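Local structure of cell wall surface anchor family protein (Streptococcus pneumoniae, 4OQ1) at residues L163-K169 and R198-K204. The protein is an ancillary pilin that probably anchors the pneumococcal pilus to the bacterial cell wall. The protein carries 3 engineered substitutions. Sequence-based numbering, arbitrary orientation.
Sequences LEGVGFK and RTLYTDK
Thr202 and the turn Leu163-Val166 show how a side chain can prolong an antiparallel ladder where regular pairing ends, here in a CnaB domain of prealbumin-like fold. Thr202 OG1, set between backbone N and carbonyl carbon (chi1 64°), gives its proton to Leu163 O over a very short 2.5 Å and accepts Val166 N at 3.0 Å. The backbone of Thr202 is engaged too: its N reaches Val166 O, while its O receives Gly165 N from well above the carbonyl plane.

Beyond these bonds the strands pair regularly. Phe168 and Leu200 exchange two in-plane backbone bonds, Leu200 N to Phe168 O being nearly straight (176°). On the reverse face Gly167 lets the Tyr201 ring lie close, CD2 3.7 Å from Gly167 CA, and Thr199 CG2 also packs on Gly167 CA. The extended Glu164 chain runs obliquely to that of Lys204, its CD 3.6 Å from Lys204 CA. At the opposite end Lys169 bends at its last torsion (chi4 -57°), bringing NZ to 3.0 Å from Thr199 OG1.

The Phe168 and Leu200 side chains share one face and meet Ile208 of strand 207-211 in the other sheet, so this face of the ladder packs into the core between the two sheets; Leu153 adds to the cover over Phe168. On the reverse face Tyr201 OH is hydrogen-bonded to Glu224 OE1.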
ATOM      1  N   LEU A 163      -0.671  14.266  -8.243  1.00 19.05           N
ATOM      2  CA  LEU A 163      -1.080  14.464  -6.817  1.00 18.82           C
ATOM      3  C   LEU A 163      -0.323  13.544  -5.848  1.00 20.75           C
ATOM      4  O   LEU A 163      -0.388  12.341  -5.934  1.00 16.51           O
ATOM      5  CB  LEU A 163      -2.587  14.313  -6.649  1.00 20.82           C
ATOM      6  CG  LEU A 163      -3.509  15.180  -7.531  1.00 21.51           C
ATOM      7  CD1 LEU A 163      -5.003  14.892  -7.216  1.00 23.96           C
ATOM      8  CD2 LEU A 163      -3.187  16.610  -7.498  1.00 21.81           C
ATOM      9  N   GLU A 164       0.482  14.145  -4.930  1.00 18.47           N
ATOM     10  CA  GLU A 164       1.162  13.455  -3.935  1.00 18.02           C
ATOM     11  C   GLU A 164       0.394  13.299  -2.632  1.00 18.56           C
ATOM     12  O   GLU A 164      -0.360  14.170  -2.196  1.00 19.58           O
ATOM     13  CB  GLU A 164       2.505  14.281  -3.670  1.00 21.87           C
ATOM     14  CG  GLU A 164       3.353  13.671  -2.647  1.00 23.18           C
ATOM     15  CD  GLU A 164       4.636  14.487  -2.431  1.00 30.70           C
ATOM     16  OE1 GLU A 164       4.781  15.598  -2.957  1.00 34.07           O
ATOM     17  OE2 GLU A 164       5.518  14.000  -1.713  1.00 36.94           O
ATOM     18  N   GLY A 165       0.490  12.103  -2.055  1.00 18.12           N
ATOM     19  CA  GLY A 165      -0.046  11.806  -0.762  1.00 17.92           C
ATOM     20  C   GLY A 165      -1.469  11.291  -0.744  1.00 19.46           C
ATOM     21  O   GLY A 165      -2.119  11.209   0.315  1.00 19.75           O
ATOM     22  N   VAL A 166      -1.982  10.948  -1.890  1.00 18.36           N
ATOM     23  CA  VAL A 166      -3.335  10.319  -1.907  1.00 15.71           C
ATOM     24  C   VAL A 166      -3.196   8.818  -1.504  1.00 16.02           C
ATOM     25  O   VAL A 166      -2.344   8.046  -2.039  1.00 16.32           O
ATOM     26  CB  VAL A 166      -3.898  10.448  -3.312  1.00 17.42           C
ATOM     27  CG1 VAL A 166      -5.256   9.799  -3.403  1.00 17.47           C
ATOM     28  CG2 VAL A 166      -4.073  11.877  -3.735  1.00 16.77           C
ATOM     29  N   GLY A 167      -4.027   8.361  -0.581  1.00 17.56           N
ATOM     30  CA  GLY A 167      -3.974   6.974  -0.063  1.00 17.61           C
ATOM     31  C   GLY A 167      -4.938   6.011  -0.749  1.00 16.44           C
ATOM     32  O   GLY A 167      -6.103   6.439  -0.988  1.00 18.35           O
ATOM     33  N   PHE A 168      -4.407   4.822  -1.122  1.00 16.20           N
ATOM     34  CA  PHE A 168      -5.219   3.734  -1.762  1.00 17.40           C
ATOM     35  C   PHE A 168      -5.035   2.447  -0.961  1.00 16.31           C
ATOM     36  O   PHE A 168      -4.025   2.235  -0.295  1.00 21.17           O
ATOM     37  CB  PHE A 168      -4.768   3.511  -3.188  1.00 15.68           C
ATOM     38  CG  PHE A 168      -5.183   4.591  -4.135  1.00 12.53           C
ATOM     39  CD1 PHE A 168      -4.458   5.670  -4.313  1.00 14.38           C
ATOM     40  CD2 PHE A 168      -6.308   4.452  -4.918  1.00 13.71           C
ATOM     41  CE1 PHE A 168      -4.828   6.649  -5.250  1.00 12.33           C
ATOM     42  CE2 PHE A 168      -6.732   5.433  -5.812  1.00 14.99           C
ATOM     43  CZ  PHE A 168      -5.964   6.527  -6.001  1.00 14.66           C
ATOM     44  N   LYS A 169      -6.069   1.605  -0.932  1.00 20.61           N
ATOM     45  CA  LYS A 169      -5.832   0.220  -0.552  1.00 17.81           C
ATOM     46  C   LYS A 169      -6.003  -0.631  -1.772  1.00 17.16           C
ATOM     47  O   LYS A 169      -6.733  -0.316  -2.745  1.00 17.40           O
ATOM     48  CB  LYS A 169      -6.798  -0.241   0.568  1.00 22.03           C
ATOM     49  CG  LYS A 169      -6.505   0.375   1.911  1.00 27.65           C
ATOM     50  CD  LYS A 169      -7.468  -0.162   2.970  1.00 30.89           C
ATOM     51  CE  LYS A 169      -7.500   0.582   4.295  1.00 39.33           C
ATOM     52  NZ  LYS A 169      -6.186   0.692   4.998  1.00 42.96           N
ATOM     53  N   ARG A 198      -2.380  -2.167   4.886  1.00 33.44           N
ATOM     54  CA  ARG A 198      -1.635  -0.940   4.639  1.00 30.90           C
ATOM     55  C   ARG A 198      -2.361  -0.036   3.621  1.00 30.05           C
ATOM     56  O   ARG A 198      -3.013  -0.505   2.673  1.00 26.10           O
ATOM     57  CB  ARG A 198      -0.198  -1.211   4.181  1.00 29.66           C
ATOM     58  CG  ARG A 198       0.633  -2.010   5.164  1.00 32.62           C
ATOM     59  CD  ARG A 198       1.962  -2.433   4.607  1.00 28.19           C
ATOM     60  NE  ARG A 198       2.758  -1.268   4.192  1.00 30.99           N
ATOM     61  CZ  ARG A 198       3.869  -1.313   3.437  1.00 30.27           C
ATOM     62  NH1 ARG A 198       4.368  -2.477   2.996  1.00 28.41           N
ATOM     63  NH2 ARG A 198       4.468  -0.187   3.097  1.00 31.89           N
ATOM     64  N   THR A 199      -2.236   1.263   3.854  1.00 23.87           N
ATOM     65  CA  THR A 199      -2.605   2.251   2.889  1.00 22.03           C
ATOM     66  C   THR A 199      -1.398   2.573   2.113  1.00 20.80           C
ATOM     67  O   THR A 199      -0.314   2.770   2.687  1.00 21.78           O
ATOM     68  CB  THR A 199      -3.214   3.481   3.555  1.00 20.29           C
ATOM     69  OG1 THR A 199      -4.378   3.024   4.275  1.00 24.15           O
ATOM     70  CG2 THR A 199      -3.671   4.473   2.560  1.00 21.49           C
ATOM     71  N   LEU A 200      -1.570   2.626   0.799  1.00 19.64           N
ATOM     72  CA  LEU A 200      -0.454   2.947  -0.149  1.00 19.66           C
ATOM     73  C   LEU A 200      -0.618   4.407  -0.545  1.00 20.77           C
ATOM     74  O   LEU A 200      -1.692   4.827  -0.926  1.00 19.85           O
ATOM     75  CB  LEU A 200      -0.647   2.057  -1.415  1.00 21.14           C
ATOM     76  CG  LEU A 200      -0.651   0.534  -1.441  1.00 23.90           C
ATOM     77  CD1 LEU A 200      -1.827  -0.150  -0.754  1.00 28.06           C
ATOM     78  CD2 LEU A 200      -0.619  -0.066  -2.824  1.00 27.85           C
ATOM     79  N   TYR A 201       0.465   5.220  -0.590  1.00 18.83           N
ATOM     80  CA  TYR A 201       0.334   6.614  -0.851  1.00 19.13           C
ATOM     81  C   TYR A 201       1.133   7.011  -2.082  1.00 18.11           C
ATOM     82  O   TYR A 201       2.276   6.605  -2.221  1.00 19.88           O
ATOM     83  CB  TYR A 201       0.931   7.489   0.372  1.00 22.42           C
ATOM     84  CG  TYR A 201       0.096   7.354   1.612  1.00 21.85           C
ATOM     85  CD1 TYR A 201       0.395   6.386   2.527  1.00 23.50           C
ATOM     86  CD2 TYR A 201      -1.023   8.131   1.809  1.00 25.11           C
ATOM     87  CE1 TYR A 201      -0.391   6.191   3.653  1.00 24.84           C
ATOM     88  CE2 TYR A 201      -1.876   7.941   2.914  1.00 24.13           C
ATOM     89  CZ  TYR A 201      -1.525   7.032   3.874  1.00 26.54           C
ATOM     90  OH  TYR A 201      -2.356   6.787   4.967  1.00 25.61           O
ATOM     91  N   THR A 202       0.531   7.826  -2.903  1.00 15.12           N
ATOM     92  CA  THR A 202       1.178   8.465  -4.080  1.00 16.36           C
ATOM     93  C   THR A 202       2.397   9.201  -3.688  1.00 18.22           C
ATOM     94  O   THR A 202       2.323   9.950  -2.696  1.00 18.36           O
ATOM     95  CB  THR A 202       0.237   9.285  -4.980  1.00 16.18           C
ATOM     96  OG1 THR A 202      -0.383  10.466  -4.348  1.00 15.59           O
ATOM     97  CG2 THR A 202      -0.872   8.335  -5.550  1.00 15.81           C
ATOM     98  N   ASP A 203       3.398   9.170  -4.583  1.00 20.69           N
ATOM     99  CA  ASP A 203       4.722   9.803  -4.336  1.00 27.47           C
ATOM    100  C   ASP A 203       4.731  11.181  -4.958  1.00 25.20           C
ATOM    101  O   ASP A 203       3.717  11.659  -5.415  1.00 22.45           O
ATOM    102  CB  ASP A 203       5.901   8.957  -4.855  1.00 28.24           C
ATOM    103  CG  ASP A 203       5.882   8.744  -6.377  1.00 26.62           C
ATOM    104  OD1 ASP A 203       5.173   9.425  -7.117  1.00 24.40           O
ATOM    105  OD2 ASP A 203       6.581   7.823  -6.836  1.00 31.58           O
ATOM    106  N   LYS A 204       5.861  11.861  -5.003  1.00 28.21           N
ATOM    107  CA  LYS A 204       5.845  13.217  -5.525  1.00 29.12           C
ATOM    108  C   LYS A 204       5.460  13.258  -6.980  1.00 27.20           C
ATOM    109  O   LYS A 204       5.155  14.312  -7.505  1.00 27.45           O
ATOM    110  CB  LYS A 204       7.186  13.958  -5.309  1.00 36.05           C
ATOM    111  CG  LYS A 204       8.286  13.483  -6.240  1.00 46.76           C
ATOM    112  CD  LYS A 204       9.545  14.355  -6.186  1.00 54.00           C
ATOM    113  CE  LYS A 204      10.744  13.632  -6.797  1.00 56.41           C
ATOM    114  NZ  LYS A 204      10.995  12.284  -6.187  1.00 53.72           N
TER